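Local coordinates for Glyoxalase/bleomycin resistance protein/dioxygenase (Nostoc punctiforme PCC 73102, PDB 3KOL), which binds a divalent metal, modelled here as cobalt, in a glyoxalase-type fold and may act as a dioxygenase or lactoylglutathione lyase, as family relatives do, at residues F102-Q107 with I146-D151; I123-V128 with G135-D140; L41-L46 with F67-G72; Q31-F36 with Y139-F144. One frame throughout, in Å; residues are numbered along the deposited sequence.

Contact 1 (F102-Q107 with I146-D151); sequences FDIDPQ and IEIRCD. With CO (cobalt (II) ion), chain C.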
loop_
_atom_site.group_PDB
_atom_site.type_symbol
_atom_site.label_atom_id
_atom_site.label_comp_id
_atom_site.label_asym_id
_atom_site.label_seq_id
_atom_site.Cartn_x
_atom_site.Cartn_y
_atom_site.Cartn_z
ATOM N N PHE A 102 3.204 8.699 -2.020
ATOM C CA PHE A 102 2.154 9.713 -2.014
ATOM C C PHE A 102 2.472 10.764 -3.064
ATOM O O PHE A 102 3.631 11.122 -3.264
ATOM C CB PHE A 102 2.089 10.397 -0.647
ATOM C CG PHE A 102 1.607 9.505 0.456
ATOM C CD1 PHE A 102 0.246 9.306 0.660
ATOM C CD2 PHE A 102 2.514 8.866 1.295
ATOM C CE1 PHE A 102 -0.206 8.484 1.691
ATOM C CE2 PHE A 102 2.074 8.043 2.323
ATOM C CZ PHE A 102 0.709 7.851 2.522
ATOM N N ASP A 103 1.435 11.265 -3.721
ATOM C CA ASP A 103 1.588 12.284 -4.744
ATOM C C ASP A 103 1.365 13.636 -4.083
ATOM O O ASP A 103 0.549 13.755 -3.167
ATOM C CB ASP A 103 0.548 12.072 -5.848
ATOM C CG ASP A 103 0.690 13.063 -6.984
ATOM O OD1 ASP A 103 1.780 13.135 -7.579
ATOM O OD2 ASP A 103 -0.293 13.769 -7.283
ATOM N N ILE A 104 2.096 14.647 -4.539
ATOM C CA ILE A 104 1.958 15.996 -4.002
ATOM C C ILE A 104 2.071 16.993 -5.154
ATOM O O ILE A 104 2.760 16.728 -6.139
ATOM C CB ILE A 104 3.049 16.289 -2.929
ATOM C CG1 ILE A 104 2.789 17.644 -2.267
ATOM C CG2 ILE A 104 4.438 16.262 -3.559
ATOM C CD1 ILE A 104 3.687 17.911 -1.071
ATOM N N ASP A 105 1.367 18.116 -5.040
ATOM C CA ASP A 105 1.399 19.164 -6.064
ATOM C C ASP A 105 2.865 19.503 -6.319
ATOM O O ASP A 105 3.637 19.678 -5.378
ATOM C CB ASP A 105 0.661 20.409 -5.560
ATOM C CG ASP A 105 0.557 21.508 -6.612
ATOM O OD1 ASP A 105 1.549 21.770 -7.328
ATOM O OD2 ASP A 105 -0.524 22.128 -6.714
ATOM N N PRO A 106 3.273 19.592 -7.592
ATOM C CA PRO A 106 4.668 19.911 -7.896
ATOM C C PRO A 106 5.155 21.167 -7.179
ATOM O O PRO A 106 6.324 21.265 -6.819
ATOM C CB PRO A 106 4.658 20.084 -9.413
ATOM C CG PRO A 106 3.594 19.127 -9.841
ATOM C CD PRO A 106 2.505 19.379 -8.832
ATOM N N GLN A 107 4.252 22.120 -6.964
ATOM C CA GLN A 107 4.611 23.375 -6.306
ATOM C C GLN A 107 4.783 23.262 -4.793
ATOM O O GLN A 107 5.189 24.225 -4.138
ATOM C CB GLN A 107 3.576 24.453 -6.631
ATOM C CG GLN A 107 3.485 24.747 -8.120
ATOM C CD GLN A 107 4.843 25.057 -8.735
ATOM O OE1 GLN A 107 5.135 24.649 -9.862
ATOM N NE2 GLN A 107 5.678 25.787 -7.998
ATOM N N ILE A 146 8.691 5.324 2.854
ATOM C CA ILE A 146 7.670 6.190 2.278
ATOM C C ILE A 146 8.297 7.049 1.188
ATOM O O ILE A 146 9.440 7.484 1.307
ATOM C CB ILE A 146 7.063 7.139 3.340
ATOM C CG1 ILE A 146 6.415 6.322 4.459
ATOM C CG2 ILE A 146 6.034 8.075 2.688
ATOM C CD1 ILE A 146 5.284 5.429 3.980
ATOM N N GLU A 147 7.558 7.274 0.113
ATOM C CA GLU A 147 8.048 8.110 -0.967
ATOM C C GLU A 147 7.064 9.240 -1.181
ATOM O O GLU A 147 5.858 9.039 -1.106
ATOM C CB GLU A 147 8.171 7.308 -2.270
ATOM C CG GLU A 147 8.408 8.164 -3.524
ATOM C CD GLU A 147 8.376 7.345 -4.804
ATOM O OE1 GLU A 147 8.362 6.103 -4.703
ATOM O OE2 GLU A 147 8.385 7.941 -5.908
ATOM N N ILE A 148 7.575 10.445 -1.386
ATOM C CA ILE A 148 6.714 11.573 -1.706
ATOM C C ILE A 148 7.205 11.955 -3.092
ATOM O O ILE A 148 8.401 12.137 -3.294
ATOM C CB ILE A 148 6.884 12.759 -0.727
ATOM C CG1 ILE A 148 6.246 12.405 0.623
ATOM C CG2 ILE A 148 6.224 14.014 -1.314
ATOM C CD1 ILE A 148 6.322 13.526 1.674
ATOM N N ARG A 149 6.294 12.039 -4.053
ATOM C CA ARG A 149 6.682 12.376 -5.414
ATOM C C ARG A 149 5.686 13.302 -6.082
ATOM O O ARG A 149 4.553 13.445 -5.624
ATOM C CB ARG A 149 6.851 11.091 -6.234
ATOM C CG ARG A 149 5.629 10.167 -6.230
ATOM C CD ARG A 149 4.561 10.664 -7.194
ATOM N NE ARG A 149 5.001 10.539 -8.582
ATOM C CZ ARG A 149 4.430 11.163 -9.609
ATOM N NH1 ARG A 149 3.391 11.964 -9.413
ATOM N NH2 ARG A 149 4.902 10.989 -10.836
ATOM N N CYS A 150 6.121 13.951 -7.157
ATOM C CA CYS A 150 5.252 14.864 -7.891
ATOM C C CYS A 150 5.535 14.764 -9.384
ATOM O O CYS A 150 6.595 14.298 -9.793
ATOM C CB CYS A 150 5.481 16.309 -7.434
ATOM S SG CYS A 150 7.126 16.946 -7.844
ATOM N N ASP A 151 4.571 15.195 -10.188
ATOM C CA ASP A 151 4.712 15.184 -11.638
ATOM C C ASP A 151 5.604 16.351 -12.054
ATOM O O ASP A 151 6.092 17.104 -11.208
ATOM C CB ASP A 151 3.342 15.352 -12.298
ATOM C CG ASP A 151 2.389 14.237 -11.951
ATOM O OD1 ASP A 151 2.788 13.059 -12.063
ATOM O OD2 ASP A 151 1.240 14.546 -11.576
HETATM CO CO CO C . 8.250 4.473 -6.064
HETATM O O HOH W 1 2.147 15.664 -8.642
HETATM O O HOH W 2 -0.578 13.464 -10.173
HETATM O O HOH W 3 8.640 5.885 -7.734
HETATM O O HOH W 4 10.270 4.369 -6.281
HETATM O O HOH W 5 8.506 2.932 -7.626
#
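With CG of Asp103 anti to the backbone N (chi1 -177°) and the chain of Arg149 bent at chi2 and chi3, carboxylate and guanidinium meet over one face of two parallel strands, 96-104 and 145-150, in the second four-stranded sheet of this vicinal-oxygen-chelate fold. OD1 of Asp103 lies in the guanidinium plane, 2.7 Å from NH1 of Arg149, but NH1 meets it on the anti side, out of the plane of a carboxylate turned 36° from the guanidinium. The same guanidinium grips OD1 of Asp151 with both NH1 and NH2, so one cation serves two acids that would otherwise probably repel; water 2 bridges them. The parallel ladder runs through three backbone bonds: Phe102 N to Glu147 O at 2.8 Å, Arg149 N to Phe102 O, and a more bent one from Ile104 N to Arg149 O. On the sheet face of Phe102 and Ile148, CG2 of Ile146 lies at the edge of the Phe102 ring, and the CG2 methyls of Ile104 and Ile148 are 3.6 Å apart. The second subunit extends the sheet past Phe102-Ile104, and its His22 joins His99 and Glu147 at the cobalt. Glu147 OE1 binds it at 2.1 Å, and OE2 accepts from water 3.

Contact 2 (I123-V128 with G135-D140); sequences IAHGPV and GVYFYD
The imidazole of His125 lies alongside the ring of Tyr137, the two side chains pointing the same way from one face of a beta hairpin. CE2 of Tyr137 comes to the imidazole edge, 3.8 Å from CD2 of His125, in an oblique pair with ring planes 38° apart. The hairpin joins strands 123-129 and 134-139, and its outer strand is interrupted by a classic beta bulge: Ala124 and His125 both face Tyr137. Tyr137 O therefore has two donors, but both bonds are weak, bent from Ala124 N and long (3.3 Å) from His125 N. The return bond is sound, Tyr137 N to His125 O at 2.9 Å and 168°; that same carbonyl oxygen also lies at the edge of the tyrosine ring, near its plane. Beyond the bulge Gly126 takes positive phi and a cis peptide precedes Pro127. A second bulge, across Gly126-Pro127, shifts the register by one before Val128 and Gly135 exchange two backbone bonds, the shorter being Val128 N to Gly135 O at 2.8 Å. On the other face CG2 of Val136, anti to its own backbone N (chi1 of CG1 63°), meets CG2 of Ile123 at 3.8 Å, the two side chains crossing at about a right angle; Ile116 of helix 109-118 covers both. Tyr137 also packs on the metal ligand Glu147. At the far end CB of Ala124 touches CE2 of Tyr139, 3.6 Å away.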
loop_
_atom_site.group_PDB
_atom_site.type_symbol
_atom_site.label_atom_id
_atom_site.label_comp_id
_atom_site.label_asym_id
_atom_site.label_seq_id
_atom_site.Cartn_x
_atom_site.Cartn_y
_atom_site.Cartn_z
ATOM N N ILE A 123 16.611 11.181 5.368
ATOM C CA ILE A 123 16.219 10.882 4.000
ATOM C C ILE A 123 17.006 9.681 3.490
ATOM O O ILE A 123 18.237 9.721 3.419
ATOM C CB ILE A 123 16.460 12.100 3.084
ATOM C CG1 ILE A 123 15.508 13.233 3.481
ATOM C CG2 ILE A 123 16.259 11.712 1.623
ATOM C CD1 ILE A 123 15.652 14.488 2.650
ATOM N N ALA A 124 16.285 8.612 3.155
ATOM C CA ALA A 124 16.886 7.382 2.652
ATOM C C ALA A 124 17.480 7.582 1.266
ATOM O O ALA A 124 18.559 7.078 0.963
ATOM C CB ALA A 124 15.850 6.274 2.612
ATOM N N HIS A 125 16.764 8.307 0.417
ATOM C CA HIS A 125 17.242 8.579 -0.932
ATOM C C HIS A 125 16.631 9.862 -1.474
ATOM O O HIS A 125 15.483 10.192 -1.174
ATOM C CB HIS A 125 16.911 7.416 -1.872
ATOM C CG HIS A 125 17.358 7.638 -3.283
ATOM N ND1 HIS A 125 18.675 7.876 -3.617
ATOM C CD2 HIS A 125 16.662 7.678 -4.445
ATOM C CE1 HIS A 125 18.771 8.053 -4.924
ATOM N NE2 HIS A 125 17.563 7.939 -5.450
ATOM N N GLY A 126 17.411 10.581 -2.275
ATOM C CA GLY A 126 16.930 11.820 -2.853
ATOM C C GLY A 126 17.145 13.003 -1.932
ATOM O O GLY A 126 17.924 12.918 -0.986
ATOM N N PRO A 127 16.456 14.126 -2.176
ATOM C CA PRO A 127 15.503 14.300 -3.275
ATOM C C PRO A 127 16.149 14.221 -4.654
ATOM O O PRO A 127 17.333 14.527 -4.816
ATOM C CB PRO A 127 14.896 15.672 -2.992
ATOM C CG PRO A 127 16.006 16.393 -2.298
ATOM C CD PRO A 127 16.543 15.349 -1.359
ATOM N N VAL A 128 15.369 13.792 -5.639
ATOM C CA VAL A 128 15.856 13.682 -7.009
ATOM C C VAL A 128 14.902 14.408 -7.945
ATOM O O VAL A 128 13.692 14.423 -7.723
ATOM C CB VAL A 128 15.967 12.210 -7.456
ATOM C CG1 VAL A 128 17.039 11.501 -6.651
ATOM C CG2 VAL A 128 14.631 11.512 -7.279
ATOM N N GLY A 135 11.250 13.147 -6.559
ATOM C CA GLY A 135 10.932 12.231 -5.485
ATOM C C GLY A 135 11.911 12.247 -4.332
ATOM O O GLY A 135 13.079 12.601 -4.488
ATOM N N VAL A 136 11.419 11.877 -3.156
ATOM C CA VAL A 136 12.245 11.808 -1.961
ATOM C C VAL A 136 11.734 10.619 -1.151
ATOM O O VAL A 136 10.522 10.408 -1.042
ATOM C CB VAL A 136 12.155 13.114 -1.138
ATOM C CG1 VAL A 136 10.737 13.331 -0.641
ATOM C CG2 VAL A 136 13.137 13.065 0.029
ATOM N N TYR A 137 12.661 9.834 -0.609
ATOM C CA TYR A 137 12.324 8.640 0.163
ATOM C C TYR A 137 12.834 8.732 1.592
ATOM O O TYR A 137 13.933 9.230 1.841
ATOM C CB TYR A 137 12.943 7.400 -0.489
ATOM C CG TYR A 137 12.585 7.218 -1.940
ATOM C CD1 TYR A 137 11.643 6.267 -2.334
ATOM C CD2 TYR A 137 13.192 7.997 -2.926
ATOM C CE1 TYR A 137 11.317 6.097 -3.677
ATOM C CE2 TYR A 137 12.871 7.835 -4.268
ATOM C CZ TYR A 137 11.939 6.884 -4.637
ATOM O OH TYR A 137 11.641 6.711 -5.968
ATOM N N PHE A 138 12.037 8.226 2.523
ATOM C CA PHE A 138 12.392 8.244 3.934
ATOM C C PHE A 138 11.613 7.148 4.651
ATOM O O PHE A 138 10.558 6.721 4.188
ATOM C CB PHE A 138 12.076 9.620 4.530
ATOM C CG PHE A 138 10.694 10.118 4.203
ATOM C CD1 PHE A 138 9.648 9.957 5.105
ATOM C CD2 PHE A 138 10.436 10.731 2.980
ATOM C CE1 PHE A 138 8.364 10.400 4.797
ATOM C CE2 PHE A 138 9.155 11.176 2.657
ATOM C CZ PHE A 138 8.116 11.009 3.571
ATOM N N TYR A 139 12.144 6.688 5.778
ATOM C CA TYR A 139 11.508 5.630 6.560
ATOM C C TYR A 139 10.580 6.179 7.636
ATOM O O TYR A 139 10.827 7.256 8.188
ATOM C CB TYR A 139 12.581 4.770 7.229
ATOM C CG TYR A 139 13.493 4.070 6.254
ATOM C CD1 TYR A 139 13.009 3.060 5.426
ATOM C CD2 TYR A 139 14.842 4.422 6.147
ATOM C CE1 TYR A 139 13.837 2.416 4.518
ATOM C CE2 TYR A 139 15.681 3.780 5.238
ATOM C CZ TYR A 139 15.167 2.778 4.427
ATOM O OH TYR A 139 15.969 2.133 3.518
ATOM N N ASP A 140 9.512 5.435 7.931
ATOM C CA ASP A 140 8.573 5.834 8.975
ATOM C C ASP A 140 9.140 5.278 10.283
ATOM O O ASP A 140 10.172 4.604 10.262
ATOM C CB ASP A 140 7.148 5.316 8.671
ATOM C CG ASP A 140 6.938 3.839 9.008
ATOM O OD1 ASP A 140 7.894 3.115 9.366
ATOM O OD2 ASP A 140 5.775 3.394 8.904
#

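Contact 3 (L41-L46 with F67-G72); sequences LGLHEL and FITPDG. With CO (cobalt (II) ion), chain B.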
loop_
_atom_site.group_PDB
_atom_site.type_symbol
_atom_site.label_atom_id
_atom_site.label_comp_id
_atom_site.label_asym_id
_atom_site.label_seq_id
_atom_site.Cartn_x
_atom_site.Cartn_y
_atom_site.Cartn_z
ATOM N N LEU A 41 3.182 14.536 8.165
ATOM C CA LEU A 41 2.772 14.394 6.769
ATOM C C LEU A 41 1.398 15.006 6.471
ATOM O O LEU A 41 0.989 15.100 5.313
ATOM C CB LEU A 41 2.794 12.919 6.359
ATOM C CG LEU A 41 4.163 12.227 6.429
ATOM C CD1 LEU A 41 4.073 10.892 5.728
ATOM C CD2 LEU A 41 5.229 13.083 5.762
ATOM N N GLY A 42 0.688 15.412 7.519
ATOM C CA GLY A 42 -0.605 16.050 7.340
ATOM C C GLY A 42 -1.812 15.243 6.885
ATOM O O GLY A 42 -2.811 15.834 6.480
ATOM N N LEU A 43 -1.750 13.915 6.941
ATOM C CA LEU A 43 -2.910 13.121 6.527
ATOM C C LEU A 43 -4.056 13.320 7.519
ATOM O O LEU A 43 -3.858 13.290 8.737
ATOM C CB LEU A 43 -2.553 11.634 6.421
ATOM C CG LEU A 43 -1.498 11.299 5.358
ATOM C CD1 LEU A 43 -1.154 9.813 5.418
ATOM C CD2 LEU A 43 -2.031 11.664 3.972
ATOM N N HIS A 44 -5.257 13.537 6.993
ATOM C CA HIS A 44 -6.421 13.755 7.844
ATOM C C HIS A 44 -6.836 12.467 8.546
ATOM O O HIS A 44 -6.894 11.400 7.934
ATOM C CB HIS A 44 -7.589 14.299 7.024
ATOM C CG HIS A 44 -8.684 14.883 7.863
ATOM N ND1 HIS A 44 -8.481 15.958 8.703
ATOM C CD2 HIS A 44 -9.982 14.525 8.018
ATOM C CE1 HIS A 44 -9.605 16.235 9.340
ATOM N NE2 HIS A 44 -10.531 15.381 8.943
ATOM N N GLU A 45 -7.130 12.571 9.836
ATOM C CA GLU A 45 -7.514 11.404 10.613
ATOM C C GLU A 45 -9.028 11.222 10.675
ATOM O O GLU A 45 -9.779 12.194 10.687
ATOM C CB GLU A 45 -6.944 11.546 12.025
ATOM C CG GLU A 45 -7.312 10.434 12.985
ATOM C CD GLU A 45 -6.532 10.526 14.279
ATOM O OE1 GLU A 45 -6.373 11.655 14.797
ATOM O OE2 GLU A 45 -6.080 9.473 14.778
ATOM N N LEU A 46 -9.476 9.971 10.686
ATOM C CA LEU A 46 -10.902 9.686 10.793
ATOM C C LEU A 46 -11.233 9.578 12.278
ATOM O O LEU A 46 -10.480 8.979 13.045
ATOM C CB LEU A 46 -11.253 8.360 10.111
ATOM C CG LEU A 46 -10.993 8.228 8.610
ATOM C CD1 LEU A 46 -11.421 6.844 8.135
ATOM C CD2 LEU A 46 -11.768 9.301 7.872
ATOM N N PHE A 67 -6.213 7.095 8.750
ATOM C CA PHE A 67 -5.898 8.372 8.119
ATOM C C PHE A 67 -6.342 8.245 6.678
ATOM O O PHE A 67 -6.436 7.134 6.152
ATOM C CB PHE A 67 -4.397 8.659 8.195
ATOM C CG PHE A 67 -3.914 8.946 9.585
ATOM C CD1 PHE A 67 -4.023 10.224 10.122
ATOM C CD2 PHE A 67 -3.409 7.925 10.384
ATOM C CE1 PHE A 67 -3.639 10.480 11.438
ATOM C CE2 PHE A 67 -3.025 8.170 11.696
ATOM C CZ PHE A 67 -3.141 9.452 12.225
ATOM N N ILE A 68 -6.634 9.368 6.037
ATOM C CA ILE A 68 -7.084 9.331 4.651
ATOM C C ILE A 68 -6.474 10.421 3.787
ATOM O O ILE A 68 -6.078 11.476 4.282
ATOM C CB ILE A 68 -8.599 9.516 4.553
ATOM C CG1 ILE A 68 -8.982 10.892 5.106
ATOM C CG2 ILE A 68 -9.307 8.421 5.312
ATOM C CD1 ILE A 68 -10.327 11.389 4.653
ATOM N N THR A 69 -6.383 10.151 2.489
ATOM C CA THR A 69 -5.897 11.149 1.557
ATOM C C THR A 69 -7.193 11.823 1.104
ATOM O O THR A 69 -8.279 11.251 1.249
ATOM C CB THR A 69 -5.151 10.513 0.360
ATOM O OG1 THR A 69 -5.913 9.421 -0.160
ATOM C CG2 THR A 69 -3.778 9.997 0.800
ATOM N N PRO A 70 -7.111 13.046 0.564
ATOM C CA PRO A 70 -8.347 13.706 0.137
ATOM C C PRO A 70 -9.198 12.963 -0.892
ATOM O O PRO A 70 -10.391 13.236 -1.013
ATOM C CB PRO A 70 -7.860 15.072 -0.357
ATOM C CG PRO A 70 -6.470 14.802 -0.790
ATOM C CD PRO A 70 -5.941 13.895 0.289
ATOM N N ASP A 71 -8.603 12.027 -1.624
ATOM C CA ASP A 71 -9.367 11.267 -2.610
ATOM C C ASP A 71 -10.023 10.026 -1.985
ATOM O O ASP A 71 -10.632 9.213 -2.683
ATOM C CB ASP A 71 -8.476 10.876 -3.796
ATOM C CG ASP A 71 -7.377 9.921 -3.407
ATOM O OD1 ASP A 71 -7.120 9.777 -2.198
ATOM O OD2 ASP A 71 -6.764 9.323 -4.315
ATOM N N GLY A 72 -9.889 9.879 -0.668
ATOM C CA GLY A 72 -10.527 8.763 0.014
ATOM C C GLY A 72 -9.741 7.516 0.391
ATOM O O GLY A 72 -10.250 6.691 1.148
HETATM CO CO CO B . -12.424 15.127 9.754
HETATM O O HOH W 6 -5.554 14.078 4.236
HETATM O O HOH W 7 -12.883 17.096 9.684
HETATM O O HOH W 8 -14.400 14.829 10.388
#
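Phe67 meets three consecutive residues of 41-46. Its CD1 comes 3.4 Å from Leu43 O, which lies at the ring edge near its plane, while its CE1 touches CB of Glu45 at 3.5 Å. A chi1 of 177° swings CG of Glu45 away from its own amide, and the chain runs on extended past the ring with its carboxylate only 14° from parallel to the ring plane; the acid end is held by a salt bridge to Arg34 of helix 30-40. Ile68 turns to the opposite side of the sheet, where its CG2 meets CD2 of Leu46 at 3.7 Å, the side chains crossing at about a right angle. CD2 of Leu43 lies alongside CG2 of Thr69. These groups sit on a short antiparallel pairing, strand 44-45 being an edge strand of the first four-stranded sheet, within the chain, of the vicinal-oxygen-chelate fold. Its direct bond is Ile68 N to His44 O at 2.8 Å; on the other side of the same pair, water 6 stands in for the second bond, accepting from His44 N and donating to Ile68 O. Further out, Leu75 and Leu77 of strand 74-79 back Leu43 and Phe67. The exposed His44 ring binds a peripheral cobalt ion through NE2, 2.1 Å away, with waters 7 and 8 also coordinated.

Contact 4 (Q31-F36 with Y139-F144); sequences QASRYF and YDPDGF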
loop_
_atom_site.group_PDB
_atom_site.type_symbol
_atom_site.label_atom_id
_atom_site.label_comp_id
_atom_site.label_asym_id
_atom_site.label_seq_id
_atom_site.Cartn_x
_atom_site.Cartn_y
_atom_site.Cartn_z
ATOM N N GLN A 31 1.509 6.252 18.898
ATOM C CA GLN A 31 1.587 7.709 18.931
ATOM C C GLN A 31 2.706 8.261 18.049
ATOM O O GLN A 31 2.561 9.332 17.460
ATOM C CB GLN A 31 1.737 8.199 20.375
ATOM C CG GLN A 31 0.587 7.748 21.273
ATOM C CD GLN A 31 -0.781 8.148 20.732
ATOM O OE1 GLN A 31 -1.726 7.351 20.748
ATOM N NE2 GLN A 31 -0.895 9.388 20.261
ATOM N N ALA A 32 3.818 7.537 17.953
ATOM C CA ALA A 32 4.923 7.986 17.109
ATOM C C ALA A 32 4.459 7.943 15.654
ATOM O O ALA A 32 4.809 8.811 14.852
ATOM C CB ALA A 32 6.140 7.085 17.300
ATOM N N SER A 33 3.660 6.934 15.321
ATOM C CA SER A 33 3.148 6.793 13.961
ATOM C C SER A 33 2.028 7.787 13.660
ATOM O O SER A 33 1.948 8.305 12.546
ATOM C CB SER A 33 2.684 5.353 13.720
ATOM O OG SER A 33 3.796 4.467 13.797
ATOM N N ARG A 34 1.160 8.057 14.636
ATOM C CA ARG A 34 0.095 9.040 14.423
ATOM C C ARG A 34 0.773 10.394 14.217
ATOM O O ARG A 34 0.320 11.218 13.426
ATOM C CB ARG A 34 -0.836 9.148 15.639
ATOM C CG ARG A 34 -1.738 7.951 15.881
ATOM C CD ARG A 34 -2.713 8.221 17.041
ATOM N NE ARG A 34 -3.673 9.286 16.735
ATOM C CZ ARG A 34 -3.658 10.499 17.284
ATOM N NH1 ARG A 34 -2.730 10.816 18.180
ATOM N NH2 ARG A 34 -4.575 11.395 16.946
ATOM N N TYR A 35 1.865 10.625 14.936
ATOM C CA TYR A 35 2.579 11.890 14.804
ATOM C C TYR A 35 3.190 12.013 13.407
ATOM O O TYR A 35 3.084 13.049 12.749
ATOM C CB TYR A 35 3.688 11.987 15.849
ATOM C CG TYR A 35 4.210 13.394 16.021
ATOM C CD1 TYR A 35 3.494 14.338 16.756
ATOM C CD2 TYR A 35 5.404 13.794 15.420
ATOM C CE1 TYR A 35 3.956 15.648 16.891
ATOM C CE2 TYR A 35 5.873 15.102 15.545
ATOM C CZ TYR A 35 5.144 16.022 16.282
ATOM O OH TYR A 35 5.606 17.310 16.411
ATOM N N PHE A 36 3.834 10.940 12.965
ATOM C CA PHE A 36 4.479 10.893 11.653
ATOM C C PHE A 36 3.478 11.104 10.513
ATOM O O PHE A 36 3.606 12.041 9.731
ATOM C CB PHE A 36 5.165 9.533 11.482
ATOM C CG PHE A 36 5.945 9.389 10.201
ATOM C CD1 PHE A 36 7.227 9.921 10.085
ATOM C CD2 PHE A 36 5.413 8.683 9.127
ATOM C CE1 PHE A 36 7.970 9.744 8.917
ATOM C CE2 PHE A 36 6.144 8.501 7.951
ATOM C CZ PHE A 36 7.424 9.030 7.846
ATOM N N TYR A 139 12.144 6.688 5.778
ATOM C CA TYR A 139 11.508 5.630 6.560
ATOM C C TYR A 139 10.580 6.179 7.636
ATOM O O TYR A 139 10.827 7.256 8.188
ATOM C CB TYR A 139 12.581 4.770 7.229
ATOM C CG TYR A 139 13.493 4.070 6.254
ATOM C CD1 TYR A 139 13.009 3.060 5.426
ATOM C CD2 TYR A 139 14.842 4.422 6.147
ATOM C CE1 TYR A 139 13.837 2.416 4.518
ATOM C CE2 TYR A 139 15.681 3.780 5.238
ATOM C CZ TYR A 139 15.167 2.778 4.427
ATOM O OH TYR A 139 15.969 2.133 3.518
ATOM N N ASP A 140 9.512 5.435 7.931
ATOM C CA ASP A 140 8.573 5.834 8.975
ATOM C C ASP A 140 9.140 5.278 10.283
ATOM O O ASP A 140 10.172 4.604 10.262
ATOM C CB ASP A 140 7.148 5.316 8.671
ATOM C CG ASP A 140 6.938 3.839 9.008
ATOM O OD1 ASP A 140 7.894 3.115 9.366
ATOM O OD2 ASP A 140 5.775 3.394 8.904
ATOM N N PRO A 141 8.496 5.559 11.432
ATOM C CA PRO A 141 8.981 5.074 12.732
ATOM C C PRO A 141 9.335 3.592 12.855
ATOM O O PRO A 141 10.174 3.223 13.681
ATOM C CB PRO A 141 7.857 5.472 13.689
ATOM C CG PRO A 141 7.353 6.741 13.081
ATOM C CD PRO A 141 7.286 6.381 11.610
ATOM N N ASP A 142 8.702 2.745 12.047
ATOM C CA ASP A 142 8.957 1.308 12.106
ATOM C C ASP A 142 9.944 0.823 11.055
ATOM O O ASP A 142 10.316 -0.350 11.042
ATOM C CB ASP A 142 7.643 0.536 11.964
ATOM C CG ASP A 142 6.738 0.710 13.166
ATOM O OD1 ASP A 142 7.048 0.124 14.223
ATOM O OD2 ASP A 142 5.728 1.439 13.062
ATOM N N GLY A 143 10.362 1.720 10.172
ATOM C CA GLY A 143 11.307 1.332 9.144
ATOM C C GLY A 143 10.667 1.058 7.798
ATOM O O GLY A 143 11.328 0.542 6.898
ATOM N N PHE A 144 9.386 1.385 7.649
ATOM C CA PHE A 144 8.705 1.181 6.369
ATOM C C PHE A 144 8.994 2.397 5.494
ATOM O O PHE A 144 8.788 3.537 5.914
ATOM C CB PHE A 144 7.194 1.036 6.566
ATOM C CG PHE A 144 6.444 0.791 5.290
ATOM C CD1 PHE A 144 6.700 -0.344 4.531
ATOM C CD2 PHE A 144 5.503 1.707 4.831
ATOM C CE1 PHE A 144 6.031 -0.566 3.327
ATOM C CE2 PHE A 144 4.825 1.497 3.628
ATOM C CZ PHE A 144 5.090 0.360 2.875
HETATM O O HOH W 9 5.248 3.567 11.690
HETATM O O HOH W 10 5.684 2.827 15.531
#
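Phe36 CE2 presses on CB of Asp140 at 3.4 Å in the tight, buried half of this contact. Its chi1 of -176° extends the ring from the helix to the turn, and two CH-pi contacts fall on one and the same face: Asp140 CA and Pro141 CD, each 3.9 Å from the ring centroid. The Asp140 carboxylate stands nearly perpendicular to the ring and holds the turn's own shape. Its OD1 forms an Asx turn with Asp142 N and also accepts from Phe144 N, the two donors coming from opposite faces of the carboxylate; OD2 is bound by Tyr37 OH. A type I turn, Asp140 to Gly143, completes the beta hairpin connection between strands 134-139 and 145-150. The other side is looser and water-mediated. CB of Ala32 stays 4.3 Å from CB of exposed Pro141, and Ser33 OG and Asp142 OD2, 3.7 Å apart, are joined through waters 9 and 10; Asp142 OD1 accepts from Gln28 N. Helix 30-40 thus packs across the hairpin turn, with Ile146 of strand 145-150 also against Phe36, Val27 of strand 17-27 touching Ser33 and Asp142, and Arg96 of the second subunit hydrogen-bonded through NE to Asp142 O.

How the contacts relate
Contacts 1 and 2 are adjoining parts of one sheet, their centres 11 Å apart: strands 134-139 and 145-150 are probably hydrogen-bonded from Ile146 N to Phe138 O, 2.7 Å apart. Contact 3 lies in the other sheet, 15 Å between centres from contact 1, and meets it where Phe102 CZ packs 4.0 Å from Leu43 CD1. Contact 4 shares Tyr139 and Asp140 with contact 2, and its Phe36 CZ touches Phe138 CE1 at 3.5 Å. It reaches contact 3 where Arg34 CA lies 3.9 Å from Phe67 CZ. Contact 1 supplies Glu147 to the intersubunit cobalt site; Tyr137 of contact 2 comes within about 4 Å of that metal, nearest atom to ion, whereas His44 binds a separate cobalt.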